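Local coordinates for protein Obg-like ATPase 1 (Schizosaccharomyces pombe, PDB 1NI3) that hydrolyses ATP, and GTP less efficiently, probably binds the large ribosomal subunit and negatively regulates the G2/M transition of the cell cycle, at residues L21-V26 / N303-I308; D57-K62 / V89-G94; V63-E68 / K296-G301; G347-Y352 / L371-E376. All blocks are in the same frame, centred on the assembly; numbering follows the deposited sequence.

Interaction 1 (L21-V26 / N303-I308); sequences LKTGIV and NALNLI
Leu-21, Thr-23 and Leu-305 meet where the first strand of the P-loop G domain, which runs on toward the predicted nucleotide-binding P-loop, passes the end of helix 294-304. The contact is apolar, with no hydrogen bond between the two segments. Leu-21 and Leu-305 run alongside one another, pointing opposite ways, Leu-21 CB lying 3.9 Å from Leu-305 CD2. The other methyl of Leu-305, CD1, reaches Thr-23 CG2 at 3.6 Å, so this one leucine bridges Leu-21 and Thr-23, both of which point toward it. Cutting Leu-305 back to an alanine would take away both methyls and is likely to open a gap beside Thr-23 CG2 and Leu-21 CB.

The polar interactions belong to each side separately. Threonine suits position 23 because it has two unlike branches: with chi1 at 70°, CG2 is turned to the leucine while OG1 hydrogen-bonds Thr-88 O in the neighbouring strand. After Leu-305 leaves the helical conformation, Asn-306 takes positive backbone angles, which asparagine tolerates well, and its N bonds Asn-303 O at 2.6 Å. The chain then enters strand 307-312, where Leu-307 CD2 lies 4.2 Å from Leu-21 CD1.

Interaction 2 (D57-K62 / V89-G94); sequences DPEEAK and VFDIAG
Glu-60 lies along the outer part of the Phe-90 ring, and the two side chains form a cross-strand pair on the same sheet face. With chi1 at 178° and an extended chain beyond CG, the glutamate is carried past the ring rather than away from it. Its CB sits by Phe-90 CE2, and CG lies 3.7 Å from both CE2 and CZ. CD then approaches Phe-90 CZ at 3.4 Å, the carboxylate turned only 24° from the ring plane. At the tip, OE2 is also close to CZ and forms a salt bridge with Lys-62 NZ at 3.1 Å, although the hydrogen bond in it is weak. Glutamate fits because its methylenes pass along the CE2-CZ side of the ring while its end pairs with a lysine two residues along.

This is the antiparallel pairing of the second and third strands of a Ras-like G domain. Ala-61 and Val-89, on the opposite face, make the hydrogen-bonded pair: Ala-61 N to Val-89 O is 3.0 Å and Val-89 N to Ala-61 O 2.9 Å. The ladder ends with Asp-91 N bonded to Glu-59 O at 2.9 Å, nearly straight at 168°. Asp-91 and Gly-94 fit the DxxG motif that follows the third strand in GTPases, and the Asp-91 side chain lies about 5 Å from that of Ser-34, a magnesium ligand by similarity. Gly-94 carries no side chain, which lets Glu-59 CG pack 3.6 Å from Gly-94 C. One water links Asp-91 OD2 with Pro-58 O in the turn from Asp-57 to Glu-60.

Interaction 3 (V63-E68 / K296-G301); sequences VAVPDE and KIIVTG
Ile-298 projects from helix 294-304 into the stretch made by Val-63, Val-65 and Pro-66, and its two branches divide the work. CG1 meets Val-63 CG1 at 3.5 Å, the two side chains lying aslant, and CD1 continues along the same valine methyl at 3.8 Å. CG2 is directed to the other end of the stretch, where it touches Pro-66 CD at 3.7 Å, with the proline ring and isoleucine crossing at about a right angle. This division follows from chi1 at -81°, which sets CG2 anti to the backbone N and CG1 beside it. Val-299 adds the next contact, its CG2 lying 3.7 Å from Pro-66 CG. A glycine in place of Ile-298 would probably leave both Val-63 CG1 and Pro-66 CD without their packing partner on the helix.

Around this shell, the strand is fixed by its neighbour: Val-63 and Val-65 form backbone bonds with Leu-87 and Ala-85 of strand 81-90. At the N-cap of helix 68-77, Asp-67 OD2 weakly accepts from Phe-70 N. The axis of helical segment 296-301 crosses that of strand 63-65 at -75°, 8.7 Å apart at closest. Behind the contact, Lys-296 O accepts from both Thr-300 N and Thr-300 OG1, the hydroxyl 2.7 Å away and above the carbonyl plane, a common use of threonine inside a helix.

Branched aliphatic residues and a proline suit this crossing: with no hydrogen bond joining the segments, their hold rests on shape and on apolar surface, buried at Val-63, Val-65 and Ile-298 and partly open at Pro-66 and Val-299.

Interaction 4 (G347-Y352 / L371-E376); sequences GEIMHY and LTKGKE
Leu-371 sets a methyl over one face of the His-351 imidazole, the two side chains crossing at about a right angle. CD1 lies 4.2 Å from the ring centroid and only 19° off its normal, a CH-pi contact displaced toward the NE2 and CE1 rim. Chi1 of -65° puts the histidine CG beside its own backbone N, bringing the ring near the leucine. Leucine fits here as a bulky apolar group able to present a methyl to the flat ring.

Lys-373 works differently, by its aliphatic part: its chain bends at chi2, and CD comes within 4.1 Å of Ile-349 CB. Across the sheet, Glu-348 and Thr-372 share a face as a non-hydrogen-bonded pair, but the tie between them is loose, since the carboxylate looks elsewhere: Glu-348 OE1 bonds Tyr-370 OH, and weakly His-386 ND1. Gly-347 faces Lys-373 in the hydrogen-bonded pair. Gly-347 N reaches Lys-373 O at 2.7 Å, and Lys-373 N returns to Gly-347 O at 2.8 Å. The ladder closes with Ile-349 N to Leu-371 O at 3.2 Å, where the donor stands 44° above the carbonyl plane.

The contact lies in the C-terminal part of the chain assigned to the TGS family. Strand 346-350 is the middle of a three-stranded antiparallel sheet, with 372-374 on one side and 384-386 on the other. Met-350, a selenomethionine, packs on helix 361-366, and Tyr-352, just after the N-cap His-351, touches Arg-69 and Leu-73 of helix 68-77.

Overall arrangement
Interactions 1, 2 and 3 share one large mixed sheet, while interaction 4 lies in a separate small sheet near the C-terminus. Interaction 1, at the centre of the chain, is a buried apolar contact. Interaction 3 uses the same helix, 294-304, and is likewise apolar but only partly buried. Interaction 2, also partly buried, borrows strand 60-65 from interaction 3 and adjoins interaction 1: Phe-90 N lies 2.7 Å from Thr-23 O. Backbone hydrogen bonds join it, near the predicted nucleotide and magnesium site, with a salt bridge inside one segment. Interaction 4, partly buried and far from the chain centre, again relies on strand pairing; its nearest atoms come within about 5 Å of interaction 3 without touching.

Interaction 1 (L21-V26 / N303-I308)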
loop_
_atom_site.group_PDB
_atom_site.type_symbol
_atom_site.label_atom_id
_atom_site.label_comp_id
_atom_site.label_asym_id
_atom_site.label_seq_id
_atom_site.Cartn_x
_atom_site.Cartn_y
_atom_site.Cartn_z
ATOM N N LEU A 21 7.041 0.332 -4.713
ATOM C CA LEU A 21 6.762 0.187 -3.284
ATOM C C LEU A 21 5.865 -1.050 -3.163
ATOM O O LEU A 21 5.086 -1.335 -4.074
ATOM C CB LEU A 21 6.013 1.423 -2.781
ATOM C CG LEU A 21 6.742 2.743 -3.012
ATOM C CD1 LEU A 21 5.916 3.960 -2.581
ATOM C CD2 LEU A 21 8.026 2.660 -2.231
ATOM N N LYS A 22 5.972 -1.795 -2.067
ATOM C CA LYS A 22 5.144 -2.994 -1.906
ATOM C C LYS A 22 4.396 -3.028 -0.562
ATOM O O LYS A 22 4.725 -2.279 0.358
ATOM C CB LYS A 22 6.026 -4.237 -2.060
ATOM C CG LYS A 22 7.287 -4.222 -1.191
ATOM C CD LYS A 22 8.372 -5.201 -1.654
ATOM C CE LYS A 22 9.039 -4.750 -2.961
ATOM N NZ LYS A 22 8.088 -4.704 -4.114
ATOM N N THR A 23 3.375 -3.878 -0.465
ATOM C CA THR A 23 2.589 -4.010 0.758
ATOM C C THR A 23 2.666 -5.470 1.190
ATOM O O THR A 23 2.748 -6.366 0.341
ATOM C CB THR A 23 1.100 -3.694 0.530
ATOM O OG1 THR A 23 0.501 -4.732 -0.258
ATOM C CG2 THR A 23 0.936 -2.383 -0.209
ATOM N N GLY A 24 2.642 -5.710 2.501
ATOM C CA GLY A 24 2.704 -7.071 3.014
ATOM C C GLY A 24 1.520 -7.316 3.922
ATOM O O GLY A 24 1.023 -6.376 4.540
ATOM N N ILE A 25 1.041 -8.557 3.979
ATOM C CA ILE A 25 -0.097 -8.891 4.835
ATOM C C ILE A 25 0.310 -9.284 6.268
ATOM O O ILE A 25 0.975 -10.300 6.495
ATOM C CB ILE A 25 -0.894 -10.038 4.241
ATOM C CG1 ILE A 25 -1.336 -9.649 2.833
ATOM C CG2 ILE A 25 -2.070 -10.402 5.158
ATOM C CD1 ILE A 25 -2.311 -10.617 2.179
ATOM N N VAL A 26 -0.119 -8.470 7.227
ATOM C CA VAL A 26 0.175 -8.659 8.641
ATOM C C VAL A 26 -1.057 -9.138 9.403
ATOM O O VAL A 26 -2.182 -8.685 9.154
ATOM C CB VAL A 26 0.647 -7.335 9.272
ATOM C CG1 VAL A 26 0.371 -7.328 10.767
ATOM C CG2 VAL A 26 2.120 -7.136 8.982
ATOM N N ASN A 303 -3.076 3.553 -3.267
ATOM C CA ASN A 303 -3.110 4.956 -2.867
ATOM C C ASN A 303 -2.278 5.275 -1.633
ATOM O O ASN A 303 -1.518 6.248 -1.627
ATOM C CB ASN A 303 -4.546 5.425 -2.631
ATOM C CG ASN A 303 -5.310 5.648 -3.928
ATOM O OD1 ASN A 303 -4.741 6.092 -4.931
ATOM N ND2 ASN A 303 -6.612 5.377 -3.904
ATOM N N ALA A 304 -2.440 4.474 -0.583
ATOM C CA ALA A 304 -1.709 4.652 0.680
ATOM C C ALA A 304 -0.223 4.801 0.434
ATOM O O ALA A 304 0.471 5.502 1.158
ATOM C CB ALA A 304 -1.952 3.452 1.587
ATOM N N LEU A 305 0.253 4.120 -0.597
ATOM C CA LEU A 305 1.653 4.172 -0.963
ATOM C C LEU A 305 1.995 5.436 -1.758
ATOM O O LEU A 305 3.111 5.567 -2.265
ATOM C CB LEU A 305 2.015 2.928 -1.789
ATOM C CG LEU A 305 2.057 1.593 -1.046
ATOM C CD1 LEU A 305 2.144 0.468 -2.058
ATOM C CD2 LEU A 305 3.253 1.562 -0.089
ATOM N N ASN A 306 1.043 6.362 -1.858
ATOM C CA ASN A 306 1.230 7.602 -2.612
ATOM C C ASN A 306 1.572 7.353 -4.079
ATOM O O ASN A 306 2.479 7.980 -4.638
ATOM C CB ASN A 306 2.331 8.471 -1.991
ATOM C CG ASN A 306 1.807 9.399 -0.914
ATOM O OD1 ASN A 306 0.764 10.028 -1.075
ATOM N ND2 ASN A 306 2.546 9.505 0.189
ATOM N N LEU A 307 0.868 6.421 -4.703
ATOM C CA LEU A 307 1.134 6.125 -6.103
ATOM C C LEU A 307 -0.021 6.588 -6.997
ATOM O O LEU A 307 -1.184 6.644 -6.571
ATOM C CB LEU A 307 1.404 4.617 -6.274
ATOM C CG LEU A 307 2.654 4.115 -5.531
ATOM C CD1 LEU A 307 2.740 2.596 -5.599
ATOM C CD2 LEU A 307 3.892 4.740 -6.141
ATOM N N ILE A 308 0.336 6.968 -8.220
ATOM C CA ILE A 308 -0.594 7.421 -9.243
ATOM C C ILE A 308 -0.052 6.805 -10.530
ATOM O O ILE A 308 0.961 6.102 -10.507
ATOM C CB ILE A 308 -0.560 8.951 -9.423
ATOM C CG1 ILE A 308 0.852 9.396 -9.820
ATOM C CG2 ILE A 308 -0.978 9.645 -8.155
ATOM C CD1 ILE A 308 0.926 10.813 -10.359
#

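Interaction 2 (D57-K62 / V89-G94)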
loop_
_atom_site.group_PDB
_atom_site.type_symbol
_atom_site.label_atom_id
_atom_site.label_comp_id
_atom_site.label_asym_id
_atom_site.label_seq_id
_atom_site.Cartn_x
_atom_site.Cartn_y
_atom_site.Cartn_z
ATOM N N ASP A 57 7.096 -14.711 -7.387
ATOM C CA ASP A 57 7.495 -15.625 -6.321
ATOM C C ASP A 57 6.232 -16.088 -5.606
ATOM O O ASP A 57 5.267 -15.334 -5.469
ATOM C CB ASP A 57 8.427 -14.937 -5.327
ATOM C CG ASP A 57 9.814 -14.730 -5.889
ATOM O OD1 ASP A 57 9.929 -14.111 -6.970
ATOM O OD2 ASP A 57 10.795 -15.182 -5.263
ATOM N N PRO A 58 6.222 -17.339 -5.138
ATOM C CA PRO A 58 5.083 -17.933 -4.436
ATOM C C PRO A 58 4.455 -17.049 -3.356
ATOM O O PRO A 58 3.236 -16.978 -3.252
ATOM C CB PRO A 58 5.670 -19.220 -3.874
ATOM C CG PRO A 58 6.664 -19.599 -4.917
ATOM C CD PRO A 58 7.349 -18.285 -5.198
ATOM N N GLU A 59 5.275 -16.374 -2.556
ATOM C CA GLU A 59 4.737 -15.519 -1.497
ATOM C C GLU A 59 4.456 -14.104 -1.983
ATOM O O GLU A 59 4.066 -13.230 -1.200
ATOM C CB GLU A 59 5.697 -15.454 -0.310
ATOM C CG GLU A 59 5.956 -16.778 0.367
ATOM C CD GLU A 59 6.614 -17.761 -0.556
ATOM O OE1 GLU A 59 7.680 -17.422 -1.121
ATOM O OE2 GLU A 59 6.063 -18.873 -0.719
ATOM N N GLU A 60 4.664 -13.879 -3.275
ATOM C CA GLU A 60 4.419 -12.574 -3.864
ATOM C C GLU A 60 3.263 -12.636 -4.843
ATOM O O GLU A 60 3.179 -13.547 -5.663
ATOM C CB GLU A 60 5.656 -12.065 -4.610
ATOM C CG GLU A 60 5.437 -10.718 -5.284
ATOM C CD GLU A 60 6.714 -10.113 -5.834
ATOM O OE1 GLU A 60 7.396 -10.796 -6.628
ATOM O OE2 GLU A 60 7.042 -8.960 -5.467
ATOM N N ALA A 61 2.381 -11.650 -4.754
ATOM C CA ALA A 61 1.246 -11.560 -5.651
ATOM C C ALA A 61 1.259 -10.184 -6.319
ATOM O O ALA A 61 1.448 -9.164 -5.651
ATOM C CB ALA A 61 -0.055 -11.772 -4.878
ATOM N N LYS A 62 1.110 -10.174 -7.645
ATOM C CA LYS A 62 1.061 -8.938 -8.435
ATOM C C LYS A 62 -0.422 -8.710 -8.735
ATOM O O LYS A 62 -0.938 -9.237 -9.721
ATOM C CB LYS A 62 1.787 -9.106 -9.781
ATOM C CG LYS A 62 3.278 -9.425 -9.735
ATOM C CD LYS A 62 4.075 -8.265 -9.173
ATOM C CE LYS A 62 5.540 -8.612 -8.945
ATOM N NZ LYS A 62 6.187 -7.574 -8.084
ATOM N N VAL A 89 1.745 -7.428 -3.349
ATOM C CA VAL A 89 1.246 -7.830 -2.045
ATOM C C VAL A 89 2.011 -9.057 -1.560
ATOM O O VAL A 89 1.991 -10.104 -2.203
ATOM C CB VAL A 89 -0.269 -8.134 -2.122
ATOM C CG1 VAL A 89 -0.825 -8.439 -0.733
ATOM C CG2 VAL A 89 -0.997 -6.968 -2.748
ATOM N N PHE A 90 2.686 -8.915 -0.420
ATOM C CA PHE A 90 3.466 -10.013 0.139
ATOM C C PHE A 90 2.822 -10.786 1.272
ATOM O O PHE A 90 2.200 -10.215 2.184
ATOM C CB PHE A 90 4.838 -9.529 0.596
ATOM C CG PHE A 90 5.873 -9.573 -0.489
ATOM C CD1 PHE A 90 6.413 -8.403 -1.002
ATOM C CD2 PHE A 90 6.287 -10.790 -1.031
ATOM C CE1 PHE A 90 7.341 -8.443 -2.037
ATOM C CE2 PHE A 90 7.219 -10.835 -2.072
ATOM C CZ PHE A 90 7.747 -9.666 -2.575
ATOM N N ASP A 91 2.984 -12.103 1.186
ATOM C CA ASP A 91 2.468 -13.029 2.178
ATOM C C ASP A 91 3.538 -13.241 3.251
ATOM O O ASP A 91 4.215 -14.262 3.292
ATOM C CB ASP A 91 2.110 -14.350 1.507
ATOM C CG ASP A 91 1.703 -15.403 2.501
ATOM O OD1 ASP A 91 1.030 -15.042 3.492
ATOM O OD2 ASP A 91 2.043 -16.590 2.289
ATOM N N ILE A 92 3.675 -12.244 4.117
ATOM C CA ILE A 92 4.636 -12.265 5.207
ATOM C C ILE A 92 4.664 -13.632 5.899
ATOM O O ILE A 92 5.729 -14.238 6.042
ATOM C CB ILE A 92 4.300 -11.175 6.241
ATOM C CG1 ILE A 92 4.125 -9.836 5.521
ATOM C CG2 ILE A 92 5.407 -11.100 7.289
ATOM C CD1 ILE A 92 5.347 -9.400 4.746
ATOM N N ALA A 93 3.502 -14.111 6.337
ATOM C CA ALA A 93 3.434 -15.404 7.003
ATOM C C ALA A 93 4.122 -16.466 6.151
ATOM O O ALA A 93 4.991 -17.183 6.628
ATOM C CB ALA A 93 1.994 -15.788 7.256
ATOM N N GLY A 94 3.739 -16.565 4.888
ATOM C CA GLY A 94 4.346 -17.554 4.021
ATOM C C GLY A 94 5.857 -17.478 3.926
ATOM O O GLY A 94 6.506 -18.490 3.655
HETATM O O HOH W 1 2.862 -17.786 -0.140
#

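Interaction 3 (V63-E68 / K296-G301)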
loop_
_atom_site.group_PDB
_atom_site.type_symbol
_atom_site.label_atom_id
_atom_site.label_comp_id
_atom_site.label_asym_id
_atom_site.label_seq_id
_atom_site.Cartn_x
_atom_site.Cartn_y
_atom_site.Cartn_z
ATOM N N VAL A 63 -1.120 -7.950 -7.897
ATOM C CA VAL A 63 -2.549 -7.728 -8.128
ATOM C C VAL A 63 -2.778 -6.536 -9.059
ATOM O O VAL A 63 -2.193 -5.466 -8.877
ATOM C CB VAL A 63 -3.292 -7.478 -6.804
ATOM C CG1 VAL A 63 -4.801 -7.587 -7.003
ATOM C CG2 VAL A 63 -2.808 -8.460 -5.783
ATOM N N ALA A 64 -3.642 -6.714 -10.051
ATOM C CA ALA A 64 -3.921 -5.642 -10.992
ATOM C C ALA A 64 -4.709 -4.539 -10.322
ATOM O O ALA A 64 -5.723 -4.799 -9.681
ATOM C CB ALA A 64 -4.680 -6.180 -12.189
ATOM N N VAL A 65 -4.233 -3.304 -10.471
ATOM C CA VAL A 65 -4.911 -2.155 -9.878
ATOM C C VAL A 65 -6.106 -1.785 -10.740
ATOM O O VAL A 65 -5.965 -1.508 -11.937
ATOM C CB VAL A 65 -4.016 -0.919 -9.818
ATOM C CG1 VAL A 65 -4.674 0.133 -8.956
ATOM C CG2 VAL A 65 -2.640 -1.288 -9.307
ATOM N N PRO A 66 -7.307 -1.791 -10.148
ATOM C CA PRO A 66 -8.496 -1.438 -10.929
ATOM C C PRO A 66 -8.557 0.066 -11.219
ATOM O O PRO A 66 -8.261 0.905 -10.357
ATOM C CB PRO A 66 -9.648 -1.934 -10.058
ATOM C CG PRO A 66 -9.099 -1.852 -8.672
ATOM C CD PRO A 66 -7.669 -2.314 -8.821
ATOM N N ASP A 67 -8.928 0.403 -12.448
ATOM C CA ASP A 67 -9.003 1.803 -12.840
ATOM C C ASP A 67 -9.825 2.048 -14.087
ATOM O O ASP A 67 -9.358 1.840 -15.203
ATOM C CB ASP A 67 -7.599 2.372 -13.025
ATOM C CG ASP A 67 -7.617 3.777 -13.574
ATOM O OD1 ASP A 67 -8.433 4.599 -13.089
ATOM O OD2 ASP A 67 -6.808 4.060 -14.481
ATOM N N GLU A 68 -11.049 2.515 -13.873
ATOM C CA GLU A 68 -11.971 2.789 -14.956
ATOM C C GLU A 68 -11.319 3.541 -16.106
ATOM O O GLU A 68 -11.651 3.310 -17.271
ATOM C CB GLU A 68 -13.165 3.552 -14.412
ATOM C CG GLU A 68 -14.276 2.624 -13.971
ATOM C CD GLU A 68 -15.139 3.199 -12.868
ATOM O OE1 GLU A 68 -15.630 4.341 -13.017
ATOM O OE2 GLU A 68 -15.331 2.502 -11.848
ATOM N N LYS A 296 -11.694 -2.332 -3.827
ATOM C CA LYS A 296 -11.510 -1.334 -2.782
ATOM C C LYS A 296 -10.204 -1.564 -2.032
ATOM O O LYS A 296 -9.411 -0.632 -1.879
ATOM C CB LYS A 296 -12.649 -1.383 -1.775
ATOM C CG LYS A 296 -12.430 -0.533 -0.540
ATOM C CD LYS A 296 -12.464 0.947 -0.883
ATOM C CE LYS A 296 -12.552 1.842 0.364
ATOM N NZ LYS A 296 -13.863 1.748 1.106
ATOM N N ILE A 297 -9.967 -2.784 -1.551
ATOM C CA ILE A 297 -8.722 -3.041 -0.831
ATOM C C ILE A 297 -7.510 -2.603 -1.658
ATOM O O ILE A 297 -6.761 -1.715 -1.238
ATOM C CB ILE A 297 -8.590 -4.526 -0.468
ATOM C CG1 ILE A 297 -9.611 -4.895 0.619
ATOM C CG2 ILE A 297 -7.172 -4.823 0.029
ATOM C CD1 ILE A 297 -9.688 -6.350 0.935
ATOM N N ILE A 298 -7.309 -3.220 -2.820
ATOM C CA ILE A 298 -6.167 -2.856 -3.643
ATOM C C ILE A 298 -6.011 -1.360 -3.894
ATOM O O ILE A 298 -4.915 -0.808 -3.759
ATOM C CB ILE A 298 -6.187 -3.606 -5.002
ATOM C CG1 ILE A 298 -5.632 -5.019 -4.812
ATOM C CG2 ILE A 298 -5.322 -2.889 -6.037
ATOM C CD1 ILE A 298 -6.524 -5.895 -4.007
ATOM N N VAL A 299 -7.095 -0.690 -4.247
ATOM C CA VAL A 299 -6.982 0.738 -4.498
ATOM C C VAL A 299 -6.447 1.411 -3.251
ATOM O O VAL A 299 -5.478 2.177 -3.322
ATOM C CB VAL A 299 -8.316 1.373 -4.826
ATOM C CG1 VAL A 299 -8.158 2.867 -4.880
ATOM C CG2 VAL A 299 -8.825 0.850 -6.154
ATOM N N THR A 300 -7.073 1.137 -2.110
ATOM C CA THR A 300 -6.624 1.745 -0.870
ATOM C C THR A 300 -5.124 1.537 -0.663
ATOM O O THR A 300 -4.421 2.435 -0.193
ATOM C CB THR A 300 -7.367 1.158 0.327
ATOM O OG1 THR A 300 -8.780 1.164 0.080
ATOM C CG2 THR A 300 -7.076 1.975 1.575
ATOM N N GLY A 301 -4.643 0.352 -1.031
ATOM C CA GLY A 301 -3.232 0.053 -0.884
ATOM C C GLY A 301 -2.419 0.898 -1.844
ATOM O O GLY A 301 -1.523 1.654 -1.430
#

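Interaction 4 (G347-Y352 / L371-E376)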
loop_
_atom_site.group_PDB
_atom_site.type_symbol
_atom_site.label_atom_id
_atom_site.label_comp_id
_atom_site.label_asym_id
_atom_site.label_seq_id
_atom_site.Cartn_x
_atom_site.Cartn_y
_atom_site.Cartn_z
ATOM N N GLY A 347 7.965 16.313 -23.820
ATOM C CA GLY A 347 7.144 15.129 -23.935
ATOM C C GLY A 347 5.755 15.581 -24.327
ATOM O O GLY A 347 5.392 16.742 -24.117
ATOM N N GLU A 348 4.977 14.665 -24.895
ATOM C CA GLU A 348 3.615 14.959 -25.323
ATOM C C GLU A 348 2.583 14.352 -24.385
ATOM O O GLU A 348 2.418 13.135 -24.330
ATOM C CB GLU A 348 3.410 14.466 -26.763
ATOM C CG GLU A 348 3.856 15.473 -27.816
ATOM C CD GLU A 348 4.549 14.829 -28.995
ATOM O OE1 GLU A 348 3.950 13.944 -29.642
ATOM O OE2 GLU A 348 5.700 15.219 -29.283
ATOM N N ILE A 349 1.896 15.227 -23.653
ATOM C CA ILE A 349 0.873 14.835 -22.686
ATOM C C ILE A 349 -0.530 15.100 -23.207
ATOM O O ILE A 349 -0.754 16.017 -23.995
ATOM C CB ILE A 349 1.053 15.592 -21.339
ATOM C CG1 ILE A 349 1.909 14.762 -20.385
ATOM C CG2 ILE A 349 -0.295 15.898 -20.703
ATOM C CD1 ILE A 349 3.323 14.512 -20.877
HETATM N N MSE A 350 -1.479 14.304 -22.740
HETATM C CA MSE A 350 -2.854 14.448 -23.170
HETATM C C MSE A 350 -3.727 14.027 -21.978
HETATM O O MSE A 350 -4.062 12.857 -21.818
HETATM C CB MSE A 350 -3.045 13.563 -24.410
HETATM C CG MSE A 350 -4.393 13.632 -25.096
HETATM SE SE MSE A 350 -4.421 12.739 -26.850
HETATM C CE MSE A 350 -3.091 11.349 -26.588
ATOM N N HIS A 351 -4.055 15.001 -21.128
ATOM C CA HIS A 351 -4.861 14.769 -19.929
ATOM C C HIS A 351 -6.046 13.877 -20.217
ATOM O O HIS A 351 -6.790 14.108 -21.166
ATOM C CB HIS A 351 -5.353 16.092 -19.327
ATOM C CG HIS A 351 -4.253 16.966 -18.820
ATOM N ND1 HIS A 351 -2.928 16.595 -18.851
ATOM C CD2 HIS A 351 -4.280 18.206 -18.256
ATOM C CE1 HIS A 351 -2.184 17.557 -18.333
ATOM N NE2 HIS A 351 -2.987 18.545 -17.966
ATOM N N TYR A 352 -6.227 12.864 -19.378
ATOM C CA TYR A 352 -7.314 11.916 -19.554
ATOM C C TYR A 352 -8.642 12.606 -19.860
ATOM O O TYR A 352 -9.363 12.197 -20.779
ATOM C CB TYR A 352 -7.466 11.056 -18.305
ATOM C CG TYR A 352 -8.626 10.108 -18.398
ATOM C CD1 TYR A 352 -8.589 8.999 -19.252
ATOM C CD2 TYR A 352 -9.787 10.340 -17.666
ATOM C CE1 TYR A 352 -9.693 8.145 -19.371
ATOM C CE2 TYR A 352 -10.887 9.498 -17.781
ATOM C CZ TYR A 352 -10.834 8.401 -18.636
ATOM O OH TYR A 352 -11.938 7.585 -18.757
ATOM N N LEU A 371 -1.165 19.005 -25.485
ATOM C CA LEU A 371 -0.100 19.727 -24.798
ATOM C C LEU A 371 1.315 19.167 -24.972
ATOM O O LEU A 371 1.507 17.986 -25.266
ATOM C CB LEU A 371 -0.441 19.787 -23.311
ATOM C CG LEU A 371 -1.924 20.071 -23.003
ATOM C CD1 LEU A 371 -2.116 20.157 -21.499
ATOM C CD2 LEU A 371 -2.381 21.374 -23.666
ATOM N N THR A 372 2.306 20.037 -24.793
ATOM C CA THR A 372 3.714 19.646 -24.892
ATOM C C THR A 372 4.435 20.098 -23.635
ATOM O O THR A 372 4.705 21.287 -23.468
ATOM C CB THR A 372 4.439 20.301 -26.084
ATOM O OG1 THR A 372 3.858 19.844 -27.308
ATOM C CG2 THR A 372 5.930 19.928 -26.064
ATOM N N LYS A 373 4.754 19.152 -22.760
ATOM C CA LYS A 373 5.431 19.498 -21.523
ATOM C C LYS A 373 6.926 19.250 -21.525
ATOM O O LYS A 373 7.431 18.405 -22.267
ATOM C CB LYS A 373 4.781 18.785 -20.335
ATOM C CG LYS A 373 3.585 19.537 -19.776
ATOM C CD LYS A 373 2.371 19.429 -20.679
ATOM C CE LYS A 373 1.408 20.568 -20.397
ATOM N NZ LYS A 373 1.269 20.826 -18.935
ATOM N N GLY A 374 7.622 20.017 -20.686
ATOM C CA GLY A 374 9.066 19.915 -20.579
ATOM C C GLY A 374 9.557 19.264 -19.298
ATOM O O GLY A 374 8.828 18.522 -18.645
ATOM N N LYS A 375 10.800 19.546 -18.929
ATOM C CA LYS A 375 11.378 18.956 -17.732
ATOM C C LYS A 375 10.684 19.342 -16.433
ATOM O O LYS A 375 10.599 18.531 -15.519
ATOM C CB LYS A 375 12.869 19.294 -17.656
ATOM C CG LYS A 375 13.683 18.628 -18.757
ATOM C CD LYS A 375 15.151 19.043 -18.746
ATOM C CE LYS A 375 15.361 20.433 -19.344
ATOM N NZ LYS A 375 16.807 20.803 -19.427
ATOM N N GLU A 376 10.179 20.567 -16.342
ATOM C CA GLU A 376 9.524 20.987 -15.111
ATOM C C GLU A 376 8.030 20.740 -15.104
ATOM O O GLU A 376 7.244 21.651 -14.853
ATOM C CB GLU A 376 9.796 22.464 -14.831
ATOM C CG GLU A 376 11.261 22.783 -14.588
ATOM C CD GLU A 376 11.933 21.781 -13.669
ATOM O OE1 GLU A 376 11.305 21.366 -12.667
ATOM O OE2 GLU A 376 13.097 21.419 -13.941
#